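PDB 2R91: 2-Keto-3-deoxy-(6-phospho-)gluconate aldolase from Thermoproteus tenax, which belongs to a family of TIM-barrel aldolases, enzymes built round a closed parallel sheet, and assembles from four copies of one chain. Local coordinates for residues Ile68-Ser73 / Ala93-Pro98; Tyr128-Ala133 / Lys153-Ser158; His161-Lys166 / Val188-Val193; Gly177-Val182 / Ala195-Tyr200. One frame throughout, in Å; residues are numbered along the deposited sequence.

In the fold
Along the chain, interaction 1 comes first, closing the loop that runs through helix 76-88 between the neighbouring strands 67-70 and 93-96. Interaction 2 follows in series and joins strands 125-129 and 149-154 across an excursion that includes helix 140-146; Y128 bonds back to S96, so the first two contacts share one continuous sheet. Interactions 3 and 4 cross, their segments alternating: helix 159-168 meets 188-193, while 177-182 meets 195-200. No contact nests inside another. D154 of interaction 2 reaches T162 of interaction 3 through its side chain and G177 of interaction 4 through its backbone. Together the four tie strands, an outer helix and end loops of the barrel into one body.

Interaction 1 (Ile68-Ser73 / Ala93-Pro98); sequences IVQVAS and AVASLP
Q70 and L97 meet where two parallel strands run out into their loops. The CB of Q70 leaves on the same face of the sheet as I68, A93 and A95, and the chain then bends (chi2 74°), turning the amide toward the neighbouring strand. Q70 CD comes within 4.0 Å of A95 O, NE2 lies 3.8 Å from that same A95 O and packs on the ring of Y128, and OE1 accepts two backbone N-H groups. L97 N is 3.2 Å from Q70 OE1, in the carbonyl plane on a lone pair; A72 N, from Q70's own segment, is 3.1 Å from the same oxygen and tilted from that plane. Glutamine suits this buried place because its flexible arm carries an acceptor that serves two N-H groups beyond the regular pairing. Alongside it the parallel pairing runs V69 N to A93 O, A95 N to V69 O and V71 N to A95 O, the last at 2.8 Å. Small A95 lets I68 CG2 settle 4.0 Å from its CB, while V71, just past the strand, sets CG1 obliquely against V94 CB. A72 CB, a single methyl, fits against L97 CB. Joined through helix 76-88, strands 67-70 and 93-96 form a beta-alpha-beta unit of the TIM barrel.

Interaction 2 (Tyr128-Ala133 / Lys153-Ser158); sequences YNYPAA and KDTNES. With SO4 (sulfate ion), chain E.
The ring of Y130 is sandwiched between two methyls: T155 CG2 sits over the centre of one face, 3.6 Å from the centroid and 6° off the normal, a CH-pi contact, and A133 CB covers the opposite face. Y128, two residues earlier and still in the strand, instead receives T155 OG1 and K153 O at its edge, near the ring plane, while K153 CD approaches obliquely, 3.3 Å from Y128 CD1. CG stands anti to the backbone N in both Y128 (chi1 171°) and K153, which sends tyrosine and lysine side by side in one direction. The strands beneath are parallel: N129 N bonds K153 O and T155 N bonds N129 O, each at 2.8 Å. Further on, water 1 bridges T155 O and A132 N, and N156 OD1 accepts from S158 N in an Asx turn. Threonine suits its position by offering a methyl to one ring and a hydroxyl to the polar pocket. There a sulfate ion, probably from the crystallisation liquor, lies with O1 a very short 2.5 Å from Y128 OH, and T42 OG1 also bonds it. K153 NZ and T155 OG1, less surely placed, probably join them, a cluster that would suit an anion.

Interaction 3 (His161-Lys166 / Val188-Val193); sequences HTLAYK and VRLDGV
T162 opens the contact with its methyl, CG2 lying 3.7 Å from L190 CD1, the two side chains crossing at about a right angle. Its chi1 of -51° places that methyl anti to the backbone N and sets OG1 apart for D154 OD2 and N176, so one threonine serves both an apolar and a polar neighbour. L163 comes next: its CD2 is 3.9 Å from V188 CG2 and likewise 3.9 Å from L190 CD2, one methyl touching both branched partners, obliquely for V188 and at about a right angle for L190. One turn beyond T162, K166 folds its long chain, bent at several bonds, across D191. The salt bridge from K166 NZ to D191 OD2, 3.5 Å, is loose and doubtful, since the model crowds that oxygen, which also accepts from V174 N. A lysine suits the partly exposed margin, where water 2 links its NZ, weakly, to R189 O. Between V188 and L190 the chain turns out of its helix by a Schellman motif, R189 taking the positive phi. Helix 159-168 is thus packed on the connection from helix 182-187 to strand 192-193, with V174 of strand 173-176 touching T162 and K166, and R221 of a third subunit against L163.

Interaction 4 (Gly177-Val182 / Ala195-Tyr200); sequences GSDSLV and ASSANY
D179 turns its carboxylate toward the consecutive serines S196 and S197, and each oxygen is assigned to one of them. D179 OD1 takes two bonds from S197: the backbone N at 2.9 Å, on the syn side and close to the carboxylate plane, and OG at 2.8 Å, nearly in line with the C-O bond. D179 OD2 is met by S196 OG at 2.5 Å, also syn and 15° out of plane. Both serines hold OG between the backbone N and the carbonyl carbon (chi1 71° in S196, 58° in S197), the crowded position, which brings each hydroxyl round to face the aspartate. Serine suits both sites, being short enough to lie close against the acid while still supplying a donor. Water 3 completes the join: it donates to G177 O and to D179 OD2 and accepts from S196 N, which itself stands at a poor angle to D179 OD1. A195 points its methyl toward 177-182, and this single small group meets both partners there, CB lying 3.7 Å from V182 CG2 and 3.3 Å from the carboxylate oxygen D179 OD1. S196 OG also pairs with Y239 OH, and the side chain of S196 comes within about 5 Å of the bound sulfate (nearest atoms). Three protein bonds and a water thus hold the rotation of the buried carboxylate and join the loops after strands 173-176 and 192-193.

Interaction 1 (Ile68-Ser73 / Ala93-Pro98)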
loop_
_atom_site.group_PDB
_atom_site.type_symbol
_atom_site.label_atom_id
_atom_site.label_comp_id
_atom_site.label_asym_id
_atom_site.label_seq_id
_atom_site.Cartn_x
_atom_site.Cartn_y
_atom_site.Cartn_z
ATOM N N ILE A 68 14.005 -29.468 1.428
ATOM C CA ILE A 68 13.258 -28.762 2.467
ATOM C C ILE A 68 11.795 -28.770 2.044
ATOM O O ILE A 68 11.484 -28.482 0.887
ATOM C CB ILE A 68 13.742 -27.285 2.626
ATOM C CG1 ILE A 68 15.212 -27.242 3.058
ATOM C CG2 ILE A 68 12.821 -26.477 3.578
ATOM C CD1 ILE A 68 15.830 -25.764 3.043
ATOM N N VAL A 69 10.893 -29.101 2.966
ATOM C CA VAL A 69 9.474 -29.183 2.646
ATOM C C VAL A 69 8.698 -28.022 3.295
ATOM O O VAL A 69 8.807 -27.775 4.508
ATOM C CB VAL A 69 8.849 -30.574 3.067
ATOM C CG1 VAL A 69 7.383 -30.667 2.660
ATOM C CG2 VAL A 69 9.646 -31.738 2.448
ATOM N N GLN A 70 7.942 -27.313 2.460
ATOM C CA GLN A 70 7.025 -26.231 2.855
ATOM C C GLN A 70 5.740 -26.875 3.391
ATOM O O GLN A 70 5.083 -27.594 2.655
ATOM C CB GLN A 70 6.628 -25.368 1.624
ATOM C CG GLN A 70 5.139 -24.717 1.753
ATOM C CD GLN A 70 5.419 -23.743 2.685
ATOM O OE1 GLN A 70 4.693 -23.397 3.609
ATOM N NE2 GLN A 70 6.700 -23.398 2.583
ATOM N N VAL A 71 5.363 -26.579 4.630
ATOM C CA VAL A 71 4.268 -27.341 5.275
ATOM C C VAL A 71 2.969 -26.563 5.607
ATOM O O VAL A 71 2.013 -27.140 6.154
ATOM C CB VAL A 71 4.797 -28.060 6.548
ATOM C CG1 VAL A 71 5.971 -28.981 6.203
ATOM C CG2 VAL A 71 5.174 -27.034 7.652
ATOM N N ALA A 72 2.902 -25.270 5.275
ATOM C CA ALA A 72 1.790 -24.468 5.772
ATOM C C ALA A 72 0.423 -25.021 5.356
ATOM O O ALA A 72 0.238 -25.491 4.244
ATOM C CB ALA A 72 1.884 -23.026 5.298
ATOM N N SER A 73 -0.533 -24.902 6.259
ATOM C CA SER A 73 -1.928 -25.198 5.950
ATOM C C SER A 73 -2.782 -24.283 6.784
ATOM O O SER A 73 -2.407 -23.948 7.901
ATOM C CB SER A 73 -2.266 -26.647 6.305
ATOM O OG SER A 73 -3.643 -26.879 6.056
ATOM N N ALA A 93 15.108 -30.068 6.444
ATOM C CA ALA A 93 14.439 -29.014 7.198
ATOM C C ALA A 93 12.981 -28.945 6.749
ATOM O O ALA A 93 12.637 -29.478 5.703
ATOM C CB ALA A 93 15.135 -27.635 6.963
ATOM N N VAL A 94 12.131 -28.299 7.534
ATOM C CA VAL A 94 10.802 -27.922 7.018
ATOM C C VAL A 94 10.694 -26.403 7.048
ATOM O O VAL A 94 11.399 -25.760 7.818
ATOM C CB VAL A 94 9.651 -28.512 7.859
ATOM C CG1 VAL A 94 9.610 -30.068 7.687
ATOM C CG2 VAL A 94 9.803 -28.127 9.325
ATOM N N ALA A 95 9.815 -25.835 6.218
ATOM C CA ALA A 95 9.597 -24.392 6.209
ATOM C C ALA A 95 8.110 -24.145 6.298
ATOM O O ALA A 95 7.320 -25.011 5.930
ATOM C CB ALA A 95 10.158 -23.768 4.927
ATOM N N SER A 96 7.717 -22.966 6.758
ATOM C CA SER A 96 6.307 -22.573 6.668
ATOM C C SER A 96 6.128 -21.091 6.375
ATOM O O SER A 96 6.809 -20.240 6.962
ATOM C CB SER A 96 5.508 -22.928 7.959
ATOM O OG SER A 96 4.120 -22.710 7.730
ATOM N N LEU A 97 5.207 -20.796 5.465
ATOM C CA LEU A 97 4.595 -19.485 5.402
ATOM C C LEU A 97 4.011 -19.205 6.775
ATOM O O LEU A 97 3.605 -20.141 7.481
ATOM C CB LEU A 97 3.451 -19.503 4.382
ATOM C CG LEU A 97 3.824 -19.734 2.907
ATOM C CD1 LEU A 97 2.609 -20.115 2.056
ATOM C CD2 LEU A 97 4.482 -18.460 2.308
ATOM N N PRO A 98 3.908 -17.905 7.143
ATOM C CA PRO A 98 3.043 -17.549 8.257
ATOM C C PRO A 98 1.586 -17.832 7.851
ATOM O O PRO A 98 1.271 -17.873 6.672
ATOM C CB PRO A 98 3.205 -16.020 8.367
ATOM C CG PRO A 98 4.501 -15.672 7.584
ATOM C CD PRO A 98 4.541 -16.731 6.498
#

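Interaction 2 (Tyr128-Ala133 / Lys153-Ser158)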
loop_
_atom_site.group_PDB
_atom_site.type_symbol
_atom_site.label_atom_id
_atom_site.label_comp_id
_atom_site.label_asym_id
_atom_site.label_seq_id
_atom_site.Cartn_x
_atom_site.Cartn_y
_atom_site.Cartn_z
ATOM N N TYR A 128 9.309 -19.072 6.054
ATOM C CA TYR A 128 9.183 -18.738 4.642
ATOM C C TYR A 128 8.287 -17.507 4.582
ATOM O O TYR A 128 7.053 -17.591 4.723
ATOM C CB TYR A 128 8.603 -19.928 3.842
ATOM C CG TYR A 128 8.222 -19.669 2.381
ATOM C CD1 TYR A 128 8.851 -18.664 1.608
ATOM C CD2 TYR A 128 7.268 -20.463 1.762
ATOM C CE1 TYR A 128 8.473 -18.450 0.271
ATOM C CE2 TYR A 128 6.888 -20.265 0.448
ATOM C CZ TYR A 128 7.497 -19.275 -0.306
ATOM O OH TYR A 128 7.084 -19.132 -1.608
ATOM N N ASN A 129 8.932 -16.355 4.395
ATOM C CA ASN A 129 8.286 -15.059 4.446
ATOM C C ASN A 129 8.032 -14.580 3.010
ATOM O O ASN A 129 8.910 -14.679 2.154
ATOM C CB ASN A 129 9.205 -14.089 5.232
ATOM C CG ASN A 129 8.531 -12.761 5.581
ATOM O OD1 ASN A 129 8.985 -11.683 5.157
ATOM N ND2 ASN A 129 7.495 -12.824 6.380
ATOM N N TYR A 130 6.813 -14.121 2.727
ATOM C CA TYR A 130 6.439 -13.714 1.386
ATOM C C TYR A 130 5.283 -12.734 1.522
ATOM O O TYR A 130 4.120 -13.064 1.240
ATOM C CB TYR A 130 6.039 -14.936 0.535
ATOM C CG TYR A 130 5.897 -14.678 -0.951
ATOM C CD1 TYR A 130 5.850 -13.373 -1.468
ATOM C CD2 TYR A 130 5.780 -15.739 -1.839
ATOM C CE1 TYR A 130 5.687 -13.148 -2.839
ATOM C CE2 TYR A 130 5.652 -15.523 -3.201
ATOM C CZ TYR A 130 5.588 -14.233 -3.686
ATOM O OH TYR A 130 5.470 -14.027 -5.025
ATOM N N PRO A 131 5.587 -11.521 2.006
ATOM C CA PRO A 131 4.483 -10.598 2.357
ATOM C C PRO A 131 3.493 -10.264 1.257
ATOM O O PRO A 131 2.301 -10.146 1.556
ATOM C CB PRO A 131 5.190 -9.333 2.878
ATOM C CG PRO A 131 6.591 -9.769 3.196
ATOM C CD PRO A 131 6.918 -10.998 2.365
ATOM N N ALA A 132 3.943 -10.147 0.006
ATOM C CA ALA A 132 3.010 -9.873 -1.100
ATOM C C ALA A 132 1.925 -10.961 -1.284
ATOM O O ALA A 132 0.824 -10.661 -1.740
ATOM C CB ALA A 132 3.758 -9.688 -2.422
ATOM N N ALA A 133 2.275 -12.220 -0.994
ATOM C CA ALA A 133 1.333 -13.331 -1.169
ATOM C C ALA A 133 0.580 -13.580 0.147
ATOM O O ALA A 133 -0.633 -13.759 0.152
ATOM C CB ALA A 133 2.095 -14.606 -1.621
ATOM N N LYS A 153 13.556 -18.012 4.401
ATOM C CA LYS A 153 13.485 -17.745 2.971
ATOM C C LYS A 153 12.613 -16.529 2.849
ATOM O O LYS A 153 11.458 -16.579 3.249
ATOM C CB LYS A 153 12.852 -18.891 2.187
ATOM C CG LYS A 153 12.507 -18.497 0.687
ATOM C CD LYS A 153 11.634 -19.578 0.011
ATOM C CE LYS A 153 11.233 -19.359 -1.488
ATOM N NZ LYS A 153 11.371 -17.978 -2.087
ATOM N N ASP A 154 13.171 -15.428 2.329
ATOM C CA ASP A 154 12.459 -14.152 2.270
ATOM C C ASP A 154 12.229 -13.825 0.798
ATOM O O ASP A 154 13.160 -13.428 0.065
ATOM C CB ASP A 154 13.282 -13.074 3.000
ATOM C CG ASP A 154 12.495 -11.766 3.259
ATOM O OD1 ASP A 154 11.255 -11.801 3.353
ATOM O OD2 ASP A 154 13.141 -10.682 3.351
ATOM N N THR A 155 11.008 -14.074 0.332
ATOM C CA THR A 155 10.658 -13.781 -1.060
ATOM C C THR A 155 10.178 -12.343 -1.026
ATOM O O THR A 155 9.044 -12.060 -0.682
ATOM C CB THR A 155 9.604 -14.762 -1.671
ATOM O OG1 THR A 155 10.193 -16.069 -1.752
ATOM C CG2 THR A 155 9.261 -14.345 -3.107
ATOM N N ASN A 156 11.093 -11.431 -1.355
ATOM C CA ASN A 156 10.956 -10.034 -0.966
ATOM C C ASN A 156 11.868 -9.168 -1.840
ATOM O O ASN A 156 13.044 -9.511 -2.008
ATOM C CB ASN A 156 11.402 -9.913 0.495
ATOM C CG ASN A 156 10.883 -8.655 1.172
ATOM O OD1 ASN A 156 10.904 -7.554 0.600
ATOM N ND2 ASN A 156 10.371 -8.821 2.385
ATOM N N GLU A 157 11.347 -8.060 -2.378
ATOM C CA GLU A 157 12.163 -7.142 -3.185
ATOM C C GLU A 157 13.122 -6.309 -2.334
ATOM O O GLU A 157 14.076 -5.732 -2.860
ATOM C CB GLU A 157 11.292 -6.191 -4.025
ATOM C CG GLU A 157 10.436 -6.861 -5.103
ATOM C CD GLU A 157 11.223 -7.537 -6.240
ATOM O OE1 GLU A 157 12.342 -7.072 -6.643
ATOM O OE2 GLU A 157 10.680 -8.539 -6.758
ATOM N N SER A 158 12.870 -6.234 -1.027
ATOM C CA SER A 158 13.753 -5.457 -0.156
ATOM C C SER A 158 14.957 -6.292 0.367
ATOM O O SER A 158 14.818 -7.091 1.289
ATOM C CB SER A 158 12.946 -4.845 0.982
ATOM O OG SER A 158 13.801 -4.324 1.979
HETATM S S SO4 E . 8.831 -18.922 -4.365
HETATM O O1 SO4 E . 8.697 -18.088 -3.140
HETATM O O2 SO4 E . 10.254 -18.773 -4.754
HETATM O O3 SO4 E . 8.359 -20.294 -4.295
HETATM O O4 SO4 E . 7.998 -18.397 -5.476
HETATM O O HOH W 1 6.825 -10.155 -1.011
#

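Interaction 3 (His161-Lys166 / Val188-Val193)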
loop_
_atom_site.group_PDB
_atom_site.type_symbol
_atom_site.label_atom_id
_atom_site.label_comp_id
_atom_site.label_asym_id
_atom_site.label_seq_id
_atom_site.Cartn_x
_atom_site.Cartn_y
_atom_site.Cartn_z
ATOM N N HIS A 161 15.593 -5.956 4.084
ATOM C CA HIS A 161 14.672 -6.745 4.932
ATOM C C HIS A 161 15.283 -8.146 5.124
ATOM O O HIS A 161 15.348 -8.685 6.246
ATOM C CB HIS A 161 13.292 -6.778 4.226
ATOM C CG HIS A 161 12.208 -7.418 5.041
ATOM N ND1 HIS A 161 12.044 -8.787 5.109
ATOM C CD2 HIS A 161 11.244 -6.880 5.831
ATOM C CE1 HIS A 161 11.019 -9.069 5.903
ATOM N NE2 HIS A 161 10.510 -7.933 6.351
ATOM N N THR A 162 15.780 -8.730 4.036
ATOM C CA THR A 162 16.392 -10.067 4.099
ATOM C C THR A 162 17.675 -10.079 4.923
ATOM O O THR A 162 17.875 -10.956 5.794
ATOM C CB THR A 162 16.654 -10.635 2.696
ATOM O OG1 THR A 162 15.462 -10.550 1.926
ATOM C CG2 THR A 162 17.101 -12.116 2.750
ATOM N N LEU A 163 18.554 -9.103 4.658
ATOM C CA LEU A 163 19.799 -8.984 5.404
ATOM C C LEU A 163 19.530 -8.857 6.898
ATOM O O LEU A 163 20.277 -9.365 7.711
ATOM C CB LEU A 163 20.619 -7.759 4.901
ATOM C CG LEU A 163 21.474 -8.031 3.653
ATOM C CD1 LEU A 163 21.859 -6.720 2.930
ATOM C CD2 LEU A 163 22.733 -8.834 4.028
ATOM N N ALA A 164 18.469 -8.162 7.267
ATOM C CA ALA A 164 18.154 -7.993 8.675
ATOM C C ALA A 164 17.998 -9.335 9.421
ATOM O O ALA A 164 18.290 -9.406 10.614
ATOM C CB ALA A 164 16.909 -7.119 8.850
ATOM N N TYR A 165 17.580 -10.408 8.736
ATOM C CA TYR A 165 17.509 -11.721 9.423
ATOM C C TYR A 165 18.880 -12.227 9.823
ATOM O O TYR A 165 19.047 -12.849 10.865
ATOM C CB TYR A 165 16.814 -12.791 8.571
ATOM C CG TYR A 165 15.369 -12.506 8.250
ATOM C CD1 TYR A 165 14.361 -12.742 9.199
ATOM C CD2 TYR A 165 14.998 -12.055 6.993
ATOM C CE1 TYR A 165 13.041 -12.514 8.913
ATOM C CE2 TYR A 165 13.666 -11.821 6.690
ATOM C CZ TYR A 165 12.690 -12.055 7.665
ATOM O OH TYR A 165 11.379 -11.814 7.369
ATOM N N LYS A 166 19.871 -11.970 8.978
ATOM C CA LYS A 166 21.246 -12.325 9.293
ATOM C C LYS A 166 21.742 -11.524 10.506
ATOM O O LYS A 166 22.521 -12.000 11.303
ATOM C CB LYS A 166 22.110 -12.021 8.071
ATOM C CG LYS A 166 23.294 -12.887 7.911
ATOM C CD LYS A 166 23.012 -13.908 6.822
ATOM C CE LYS A 166 23.652 -15.248 7.198
ATOM N NZ LYS A 166 25.063 -15.136 6.921
ATOM N N VAL A 188 26.190 -9.950 -1.509
ATOM C CA VAL A 188 26.194 -9.577 -0.101
ATOM C C VAL A 188 26.412 -10.794 0.795
ATOM O O VAL A 188 26.389 -10.677 2.025
ATOM C CB VAL A 188 24.928 -8.774 0.352
ATOM C CG1 VAL A 188 24.781 -7.460 -0.435
ATOM C CG2 VAL A 188 23.633 -9.647 0.276
ATOM N N ARG A 189 26.656 -11.942 0.180
ATOM C CA ARG A 189 26.879 -13.199 0.917
ATOM C C ARG A 189 25.744 -13.596 1.868
ATOM O O ARG A 189 25.958 -13.886 3.064
ATOM C CB ARG A 189 28.260 -13.222 1.638
ATOM C CG ARG A 189 29.396 -12.935 0.670
ATOM C CD ARG A 189 30.751 -13.423 1.164
ATOM N NE ARG A 189 31.751 -13.269 0.102
ATOM C CZ ARG A 189 33.075 -13.245 0.296
ATOM N NH1 ARG A 189 33.581 -13.372 1.530
ATOM N NH2 ARG A 189 33.894 -13.097 -0.745
ATOM N N LEU A 190 24.526 -13.596 1.333
ATOM C CA LEU A 190 23.444 -14.336 1.975
ATOM C C LEU A 190 23.870 -15.805 1.911
ATOM O O LEU A 190 24.814 -16.149 1.200
ATOM C CB LEU A 190 22.124 -14.114 1.226
ATOM C CG LEU A 190 21.534 -12.696 1.355
ATOM C CD1 LEU A 190 20.161 -12.732 0.729
ATOM C CD2 LEU A 190 21.451 -12.287 2.835
ATOM N N ASP A 191 23.168 -16.689 2.623
ATOM C CA ASP A 191 23.528 -18.098 2.543
ATOM C C ASP A 191 23.157 -18.713 1.205
ATOM O O ASP A 191 23.619 -19.786 0.864
ATOM C CB ASP A 191 22.885 -18.833 3.690
ATOM C CG ASP A 191 23.425 -18.360 4.990
ATOM O OD1 ASP A 191 24.549 -18.770 5.322
ATOM O OD2 ASP A 191 22.785 -17.520 5.635
ATOM N N GLY A 192 22.295 -18.041 0.445
ATOM C CA GLY A 192 21.922 -18.566 -0.842
ATOM C C GLY A 192 20.707 -17.861 -1.407
ATOM O O GLY A 192 20.239 -16.817 -0.875
ATOM N N VAL A 193 20.214 -18.413 -2.498
ATOM C CA VAL A 193 19.001 -17.921 -3.144
ATOM C C VAL A 193 18.000 -19.056 -3.233
ATOM O O VAL A 193 18.390 -20.211 -3.380
ATOM C CB VAL A 193 19.284 -17.372 -4.594
ATOM C CG1 VAL A 193 20.281 -16.180 -4.523
ATOM C CG2 VAL A 193 19.866 -18.461 -5.532
HETATM O O HOH W 2 27.400 -15.774 5.128
#

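Interaction 4 (Gly177-Val182 / Ala195-Tyr200)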
loop_
_atom_site.group_PDB
_atom_site.type_symbol
_atom_site.label_atom_id
_atom_site.label_comp_id
_atom_site.label_asym_id
_atom_site.label_seq_id
_atom_site.Cartn_x
_atom_site.Cartn_y
_atom_site.Cartn_z
ATOM N N GLY A 177 14.376 -14.832 -2.001
ATOM C CA GLY A 177 13.590 -15.603 -2.985
ATOM C C GLY A 177 13.206 -14.839 -4.254
ATOM O O GLY A 177 12.485 -15.357 -5.112
ATOM N N SER A 178 13.697 -13.612 -4.398
ATOM C CA SER A 178 13.373 -12.791 -5.571
ATOM C C SER A 178 14.340 -13.082 -6.740
ATOM O O SER A 178 15.560 -13.040 -6.563
ATOM C CB SER A 178 13.349 -11.298 -5.197
ATOM O OG SER A 178 13.192 -10.502 -6.379
ATOM N N ASP A 179 13.803 -13.452 -7.897
ATOM C CA ASP A 179 14.643 -13.678 -9.094
ATOM C C ASP A 179 15.475 -12.434 -9.470
ATOM O O ASP A 179 16.561 -12.547 -10.046
ATOM C CB ASP A 179 13.766 -14.030 -10.274
ATOM C CG ASP A 179 13.204 -15.449 -10.175
ATOM O OD1 ASP A 179 13.977 -16.407 -10.293
ATOM O OD2 ASP A 179 12.007 -15.574 -9.947
ATOM N N SER A 180 14.946 -11.255 -9.150
ATOM C CA SER A 180 15.651 -10.008 -9.500
ATOM C C SER A 180 16.833 -9.737 -8.573
ATOM O O SER A 180 17.618 -8.800 -8.818
ATOM C CB SER A 180 14.658 -8.860 -9.433
ATOM O OG SER A 180 14.392 -8.617 -8.059
ATOM N N LEU A 181 16.972 -10.526 -7.504
ATOM C CA LEU A 181 18.038 -10.330 -6.500
ATOM C C LEU A 181 19.064 -11.476 -6.375
ATOM O O LEU A 181 19.790 -11.557 -5.374
ATOM C CB LEU A 181 17.458 -9.996 -5.109
ATOM C CG LEU A 181 16.711 -8.663 -4.964
ATOM C CD1 LEU A 181 15.998 -8.538 -3.609
ATOM C CD2 LEU A 181 17.724 -7.480 -5.195
ATOM N N VAL A 182 19.136 -12.361 -7.364
ATOM C CA VAL A 182 20.109 -13.472 -7.301
ATOM C C VAL A 182 21.560 -12.972 -7.225
ATOM O O VAL A 182 22.333 -13.327 -6.336
ATOM C CB VAL A 182 19.931 -14.426 -8.491
ATOM C CG1 VAL A 182 21.079 -15.444 -8.555
ATOM C CG2 VAL A 182 18.544 -15.182 -8.368
ATOM N N ALA A 195 15.316 -19.021 -5.798
ATOM C CA ALA A 195 14.645 -18.342 -6.897
ATOM C C ALA A 195 13.914 -19.305 -7.839
ATOM O O ALA A 195 14.444 -20.355 -8.230
ATOM C CB ALA A 195 15.692 -17.455 -7.673
ATOM N N SER A 196 12.716 -18.909 -8.268
ATOM C CA SER A 196 11.898 -19.709 -9.193
ATOM C C SER A 196 12.617 -20.083 -10.482
ATOM O O SER A 196 12.373 -21.152 -11.047
ATOM C CB SER A 196 10.602 -18.952 -9.521
ATOM O OG SER A 196 10.879 -17.820 -10.362
ATOM N N SER A 197 13.522 -19.213 -10.952
ATOM C CA SER A 197 14.271 -19.499 -12.179
ATOM C C SER A 197 15.259 -20.679 -12.069
ATOM O O SER A 197 15.786 -21.140 -13.086
ATOM C CB SER A 197 15.053 -18.252 -12.658
ATOM O OG SER A 197 15.937 -17.815 -11.654
ATOM N N ALA A 198 15.533 -21.164 -10.861
ATOM C CA ALA A 198 16.296 -22.420 -10.765
ATOM C C ALA A 198 15.557 -23.583 -11.431
ATOM O O ALA A 198 16.168 -24.599 -11.745
ATOM C CB ALA A 198 16.668 -22.754 -9.320
ATOM N N ASN A 199 14.254 -23.440 -11.646
ATOM C CA ASN A 199 13.533 -24.443 -12.420
ATOM C C ASN A 199 13.945 -24.496 -13.881
ATOM O O ASN A 199 14.087 -25.570 -14.443
ATOM C CB ASN A 199 12.019 -24.227 -12.362
ATOM C CG ASN A 199 11.447 -24.628 -11.034
ATOM O OD1 ASN A 199 11.291 -25.822 -10.762
ATOM N ND2 ASN A 199 11.189 -23.645 -10.174
ATOM N N TYR A 200 14.055 -23.323 -14.516
ATOM C CA TYR A 200 14.234 -23.288 -15.974
ATOM C C TYR A 200 15.631 -22.908 -16.429
ATOM O O TYR A 200 16.016 -23.275 -17.528
ATOM C CB TYR A 200 13.177 -22.404 -16.654
ATOM C CG TYR A 200 12.965 -21.012 -16.049
ATOM C CD1 TYR A 200 13.716 -19.917 -16.479
ATOM C CD2 TYR A 200 11.948 -20.784 -15.115
ATOM C CE1 TYR A 200 13.485 -18.627 -15.943
ATOM C CE2 TYR A 200 11.711 -19.521 -14.581
ATOM C CZ TYR A 200 12.478 -18.441 -15.016
ATOM O OH TYR A 200 12.246 -17.188 -14.484
HETATM O O HOH W 3 11.425 -16.513 -7.167
#